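Local coordinates for protein putative drug/sodium antiporter (Escherichia coli, PDB 4Z3N) that probably exports the genotoxin colibactin or its precursor across the inner membrane, acting as a MATE-family antiporter, at residues V47-A52 with L193-L198; V170-F175 with M182-A187. All coordinates share one frame; numbering follows the deposited sequence.

Both contacts use helix 181-204. Near one end its residues 182-187 meet the preceding helix in interaction 2; further along, residues 193-198 meet the first long helix of the chain in interaction 1. The two contact centres lie about 19 Å apart, and the contacts do not touch. Interaction 1 is buried but small, and it brings a polar amide and an aromatic ring together beside a bound lipid. Interaction 2 buries more surface, is only partly enclosed, and its side chains are all apolar. One joins helices far apart in sequence, the other sequence neighbours, yet both belong to the N-terminal MatE region and both have helix 209-232 alongside.

Interaction 1: V47-A52 with L193-L198; sequences VTYAIA and LVNIML. With OLC ((2R)-2,3-dihydroxypropyl (9Z)-octadec-9-enoate), chain E.
Tyr49 faces Asn195 across two helical segments that run in broadly the same direction, with CA atoms 6.9 Å apart at this pair and 6.2 Å apart between Ala52 and Ile196. The small methyl of Ala52 suits this second, closer approach, since it adds little bulk between the backbones.

A chi1 of 176° swings the Asn195 amide away from its own backbone N and across to helix 28-56, while chi1 of -78° at Tyr49 brings the end of its ring nearer helix 181-204. Asn195 CB stands over one face of that ring, 4.0 Å from Tyr49 CE2. The amide plane is nearly parallel to the ring, 12° apart, but displaced past its rim on the CD2 side, with Asn195 CG 4.0 Å from Tyr49 CD2. The oxygen continues toward the backbone of helix 28-56: Asn195 OD1 is 3.8 Å from Tyr49 CA and 3.9 Å from Ala52 CB. These are van der Waals contacts, and asparagine is short enough to lay its amide over the ring edge and still set OD1 against both carbons.

On the opposite face of the Tyr49 ring lies the hydrocarbon chain of a bound monoolein. Its C6 sits over the plane toward the rim, 3.3 Å from Tyr49 CD2. A flat ring suits this place, offering one face to the lipid chain and the other to Asn195 CB.

Around this pair three helices come together. Helix 209-232 places Ser217 against both Tyr49 and Asn195, and Ala220 against Tyr49. Helix 181-204 extends the seam in both directions, Ala192 touching Thr48 and Asp199 touching Ala52. The contact thus joins two predicted membrane-spanning helices, distant in sequence, of the N-terminal MatE helical bundle.

Interaction 2: V170-F175 with M182-A187; sequences VMMGLF and MVIMKA
Phe175 takes Val183 over one face of its ring. Val183 CG1 lies 3.8 Å from the ring centroid and 19° off its normal, a CH-pi contact displaced toward the rim, where it comes 3.6 Å from Phe175 CE1. Beta-branching suits Val183 here: with chi1 at 177°, CG1 stands over the face while CB and CG2 lie near the CD1-CE1 edge.

Ile184 packs against the stem of Phe175. Its CG1 is 4.0 Å from Phe175 CB, and its CD1 reaches in to 3.7 Å from Met172 O. Its CG2 meets Met172 SD at 3.8 Å, the methionine, bent at both chi2 and chi3, crossing it at about a right angle. Buried Phe175 and Ile184 thus form the close centre, and the Phe175 ring also meets that of Phe228 on helix 209-232. Partly exposed Val183 and Met172 flank it, Met172 also touching Gln89 on helix 75-101.

The two segments run roughly antiparallel, at 143° with axes 9.8 Å apart, and only three residues link helix 162-177 to helix 181-204: a helical hairpin, common in polytopic membrane proteins such as MATE transporters.

Interaction 1: V47-A52 with L193-L198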
loop_
_atom_site.group_PDB
_atom_site.type_symbol
_atom_site.label_atom_id
_atom_site.label_comp_id
_atom_site.label_asym_id
_atom_site.label_seq_id
_atom_site.Cartn_x
_atom_site.Cartn_y
_atom_site.Cartn_z
ATOM N N VAL A 47 8.899 -7.947 -4.791
ATOM C CA VAL A 47 9.031 -7.910 -6.243
ATOM C C VAL A 47 9.614 -9.220 -6.746
ATOM O O VAL A 47 9.161 -9.751 -7.760
ATOM C CB VAL A 47 9.916 -6.719 -6.725
ATOM C CG1 VAL A 47 10.149 -6.762 -8.244
ATOM C CG2 VAL A 47 9.287 -5.386 -6.322
ATOM N N THR A 48 10.595 -9.750 -6.017
ATOM C CA THR A 48 11.277 -10.976 -6.428
ATOM C C THR A 48 10.317 -12.133 -6.720
ATOM O O THR A 48 10.633 -12.995 -7.534
ATOM C CB THR A 48 12.281 -11.450 -5.369
ATOM O OG1 THR A 48 11.573 -11.922 -4.220
ATOM C CG2 THR A 48 13.202 -10.321 -4.953
ATOM N N TYR A 49 9.154 -12.154 -6.068
ATOM C CA TYR A 49 8.183 -13.225 -6.301
ATOM C C TYR A 49 7.840 -13.350 -7.779
ATOM O O TYR A 49 7.992 -14.415 -8.351
ATOM C CB TYR A 49 6.907 -13.005 -5.486
ATOM C CG TYR A 49 7.049 -13.386 -4.039
ATOM C CD1 TYR A 49 7.891 -12.665 -3.189
ATOM C CD2 TYR A 49 6.337 -14.452 -3.510
ATOM C CE1 TYR A 49 8.025 -13.001 -1.855
ATOM C CE2 TYR A 49 6.457 -14.798 -2.175
ATOM C CZ TYR A 49 7.306 -14.068 -1.350
ATOM O OH TYR A 49 7.446 -14.407 -0.020
ATOM N N ALA A 50 7.404 -12.251 -8.387
ATOM C CA ALA A 50 7.065 -12.225 -9.802
ATOM C C ALA A 50 8.267 -12.572 -10.695
ATOM O O ALA A 50 8.147 -13.361 -11.639
ATOM C CB ALA A 50 6.507 -10.867 -10.172
ATOM N N ILE A 51 9.424 -11.989 -10.402
ATOM C CA ILE A 51 10.625 -12.301 -11.167
ATOM C C ILE A 51 10.916 -13.806 -11.157
ATOM O O ILE A 51 11.065 -14.411 -12.223
ATOM C CB ILE A 51 11.853 -11.539 -10.633
ATOM C CG1 ILE A 51 11.658 -10.031 -10.798
ATOM C CG2 ILE A 51 13.136 -12.002 -11.331
ATOM C CD1 ILE A 51 12.729 -9.206 -10.086
ATOM N N ALA A 52 10.985 -14.401 -9.963
ATOM C CA ALA A 52 11.234 -15.835 -9.826
ATOM C C ALA A 52 10.115 -16.637 -10.483
ATOM O O ALA A 52 10.366 -17.597 -11.211
ATOM C CB ALA A 52 11.380 -16.227 -8.365
ATOM N N LEU A 193 13.302 -16.380 -0.211
ATOM C CA LEU A 193 14.189 -17.531 -0.433
ATOM C C LEU A 193 13.384 -18.801 -0.645
ATOM O O LEU A 193 13.611 -19.544 -1.601
ATOM C CB LEU A 193 15.150 -17.722 0.742
ATOM C CG LEU A 193 16.302 -16.722 0.799
ATOM C CD1 LEU A 193 17.140 -16.913 2.051
ATOM C CD2 LEU A 193 17.161 -16.867 -0.445
ATOM N N VAL A 194 12.443 -19.033 0.263
ATOM C CA VAL A 194 11.488 -20.127 0.154
ATOM C C VAL A 194 10.792 -20.197 -1.225
ATOM O O VAL A 194 10.711 -21.256 -1.842
ATOM C CB VAL A 194 10.440 -20.009 1.275
ATOM C CG1 VAL A 194 9.295 -20.989 1.074
ATOM C CG2 VAL A 194 11.111 -20.235 2.602
ATOM N N ASN A 195 10.309 -19.070 -1.719
ATOM C CA ASN A 195 9.671 -19.074 -3.015
ATOM C C ASN A 195 10.679 -19.390 -4.121
ATOM O O ASN A 195 10.335 -19.975 -5.153
ATOM C CB ASN A 195 8.984 -17.732 -3.265
ATOM C CG ASN A 195 8.391 -17.636 -4.648
ATOM O OD1 ASN A 195 8.877 -16.884 -5.490
ATOM N ND2 ASN A 195 7.345 -18.406 -4.896
ATOM N N ILE A 196 11.931 -19.006 -3.894
ATOM C CA ILE A 196 12.986 -19.204 -4.886
ATOM C C ILE A 196 13.306 -20.679 -5.055
ATOM O O ILE A 196 13.487 -21.166 -6.174
ATOM C CB ILE A 196 14.281 -18.460 -4.506
ATOM C CG1 ILE A 196 14.148 -16.977 -4.846
ATOM C CG2 ILE A 196 15.469 -19.061 -5.250
ATOM C CD1 ILE A 196 15.073 -16.077 -4.033
ATOM N N MET A 197 13.362 -21.379 -3.928
ATOM C CA MET A 197 13.666 -22.796 -3.905
ATOM C C MET A 197 12.469 -23.680 -4.265
ATOM O O MET A 197 12.634 -24.715 -4.906
ATOM C CB MET A 197 14.205 -23.170 -2.530
ATOM C CG MET A 197 15.566 -22.568 -2.252
ATOM S SD MET A 197 16.107 -22.688 -0.524
ATOM C CE MET A 197 17.460 -21.502 -0.531
ATOM N N LEU A 198 11.269 -23.270 -3.863
ATOM C CA LEU A 198 10.089 -24.113 -4.018
ATOM C C LEU A 198 9.542 -24.108 -5.435
ATOM O O LEU A 198 9.117 -25.149 -5.933
ATOM C CB LEU A 198 8.987 -23.687 -3.051
ATOM C CG LEU A 198 9.170 -24.033 -1.574
ATOM C CD1 LEU A 198 7.948 -23.576 -0.780
ATOM C CD2 LEU A 198 9.424 -25.524 -1.392
HETATM C C9 OLC E . 0.563 -13.126 -3.826
HETATM C C8 OLC E . 2.012 -13.484 -3.536
HETATM C C7 OLC E . 2.811 -12.241 -3.182
HETATM C C6 OLC E . 3.905 -12.580 -2.193
HETATM C C5 OLC E . 3.893 -11.567 -1.061
HETATM C C4 OLC E . 3.975 -12.240 0.295
#

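Interaction 2: V170-F175 with M182-A187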
loop_
_atom_site.group_PDB
_atom_site.type_symbol
_atom_site.label_atom_id
_atom_site.label_comp_id
_atom_site.label_asym_id
_atom_site.label_seq_id
_atom_site.Cartn_x
_atom_site.Cartn_y
_atom_site.Cartn_z
ATOM N N VAL A 170 -2.002 -8.725 10.872
ATOM C CA VAL A 170 -1.858 -8.664 12.330
ATOM C C VAL A 170 -0.379 -8.656 12.786
ATOM O O VAL A 170 0.038 -7.792 13.571
ATOM C CB VAL A 170 -2.569 -9.853 13.010
ATOM C CG1 VAL A 170 -2.293 -9.863 14.530
ATOM C CG2 VAL A 170 -4.050 -9.818 12.728
ATOM N N MET A 171 0.394 -9.617 12.284
ATOM C CA MET A 171 1.791 -9.776 12.643
ATOM C C MET A 171 2.632 -8.573 12.225
ATOM O O MET A 171 3.411 -8.033 13.033
ATOM C CB MET A 171 2.346 -11.051 12.014
ATOM C CG MET A 171 1.651 -12.330 12.478
ATOM S SD MET A 171 1.831 -12.678 14.249
ATOM C CE MET A 171 0.701 -11.497 14.973
ATOM N N MET A 172 2.473 -8.165 10.966
ATOM C CA MET A 172 3.105 -6.953 10.457
ATOM C C MET A 172 2.764 -5.783 11.364
ATOM O O MET A 172 3.649 -5.024 11.764
ATOM C CB MET A 172 2.649 -6.652 9.030
ATOM C CG MET A 172 3.095 -7.664 7.971
ATOM S SD MET A 172 4.716 -7.263 7.308
ATOM C CE MET A 172 4.425 -5.603 6.694
ATOM N N GLY A 173 1.481 -5.654 11.696
ATOM C CA GLY A 173 1.009 -4.586 12.562
ATOM C C GLY A 173 1.570 -4.679 13.973
ATOM O O GLY A 173 1.867 -3.669 14.618
ATOM N N LEU A 174 1.729 -5.906 14.446
ATOM C CA LEU A 174 2.319 -6.145 15.753
ATOM C C LEU A 174 3.786 -5.672 15.820
ATOM O O LEU A 174 4.142 -4.871 16.685
ATOM C CB LEU A 174 2.203 -7.635 16.103
ATOM C CG LEU A 174 2.644 -8.053 17.501
ATOM C CD1 LEU A 174 2.209 -7.008 18.465
ATOM C CD2 LEU A 174 2.027 -9.383 17.880
ATOM N N PHE A 175 4.630 -6.142 14.902
ATOM C CA PHE A 175 6.054 -5.820 14.962
ATOM C C PHE A 175 6.394 -4.398 14.482
ATOM O O PHE A 175 7.389 -3.805 14.901
ATOM C CB PHE A 175 6.844 -6.849 14.170
ATOM C CG PHE A 175 6.976 -8.176 14.869
ATOM C CD1 PHE A 175 8.029 -8.411 15.764
ATOM C CD2 PHE A 175 6.057 -9.200 14.633
ATOM C CE1 PHE A 175 8.161 -9.632 16.401
ATOM C CE2 PHE A 175 6.183 -10.437 15.281
ATOM C CZ PHE A 175 7.236 -10.652 16.164
ATOM N N MET A 182 13.209 -5.261 11.880
ATOM C CA MET A 182 14.207 -6.222 11.461
ATOM C C MET A 182 13.557 -7.594 11.392
ATOM O O MET A 182 13.893 -8.418 10.546
ATOM C CB MET A 182 15.392 -6.217 12.426
ATOM C CG MET A 182 16.193 -4.932 12.375
ATOM S SD MET A 182 16.991 -4.715 10.778
ATOM C CE MET A 182 17.822 -6.307 10.638
ATOM N N VAL A 183 12.597 -7.821 12.278
ATOM C CA VAL A 183 11.854 -9.066 12.272
ATOM C C VAL A 183 11.000 -9.130 11.014
ATOM O O VAL A 183 10.837 -10.193 10.416
ATOM C CB VAL A 183 10.987 -9.194 13.525
ATOM C CG1 VAL A 183 10.147 -10.462 13.470
ATOM C CG2 VAL A 183 11.885 -9.173 14.756
ATOM N N ILE A 184 10.483 -7.975 10.606
ATOM C CA ILE A 184 9.710 -7.867 9.381
ATOM C C ILE A 184 10.631 -8.035 8.171
ATOM O O ILE A 184 10.268 -8.702 7.199
ATOM C CB ILE A 184 8.970 -6.521 9.296
ATOM C CG1 ILE A 184 7.883 -6.445 10.372
ATOM C CG2 ILE A 184 8.372 -6.328 7.922
ATOM C CD1 ILE A 184 7.109 -5.146 10.384
ATOM N N MET A 185 11.833 -7.466 8.239
ATOM C CA MET A 185 12.745 -7.551 7.104
ATOM C C MET A 185 13.281 -8.965 6.938
ATOM O O MET A 185 13.465 -9.423 5.811
ATOM C CB MET A 185 13.919 -6.579 7.231
ATOM C CG MET A 185 14.799 -6.574 5.968
ATOM S SD MET A 185 16.480 -5.923 6.170
ATOM C CE MET A 185 17.084 -6.975 7.485
ATOM N N LYS A 186 13.536 -9.639 8.065
ATOM C CA LYS A 186 14.040 -11.014 8.061
ATOM C C LYS A 186 12.947 -11.996 7.646
ATOM O O LYS A 186 13.195 -12.893 6.842
ATOM C CB LYS A 186 14.605 -11.389 9.428
ATOM C CG LYS A 186 15.960 -10.752 9.724
ATOM C CD LYS A 186 16.406 -11.042 11.154
ATOM C CE LYS A 186 17.333 -9.955 11.702
ATOM N NZ LYS A 186 17.488 -10.066 13.189
ATOM N N ALA A 187 11.739 -11.812 8.170
ATOM C CA ALA A 187 10.592 -12.582 7.698
ATOM C C ALA A 187 10.455 -12.457 6.189
ATOM O O ALA A 187 10.260 -13.450 5.484
ATOM C CB ALA A 187 9.319 -12.125 8.375
#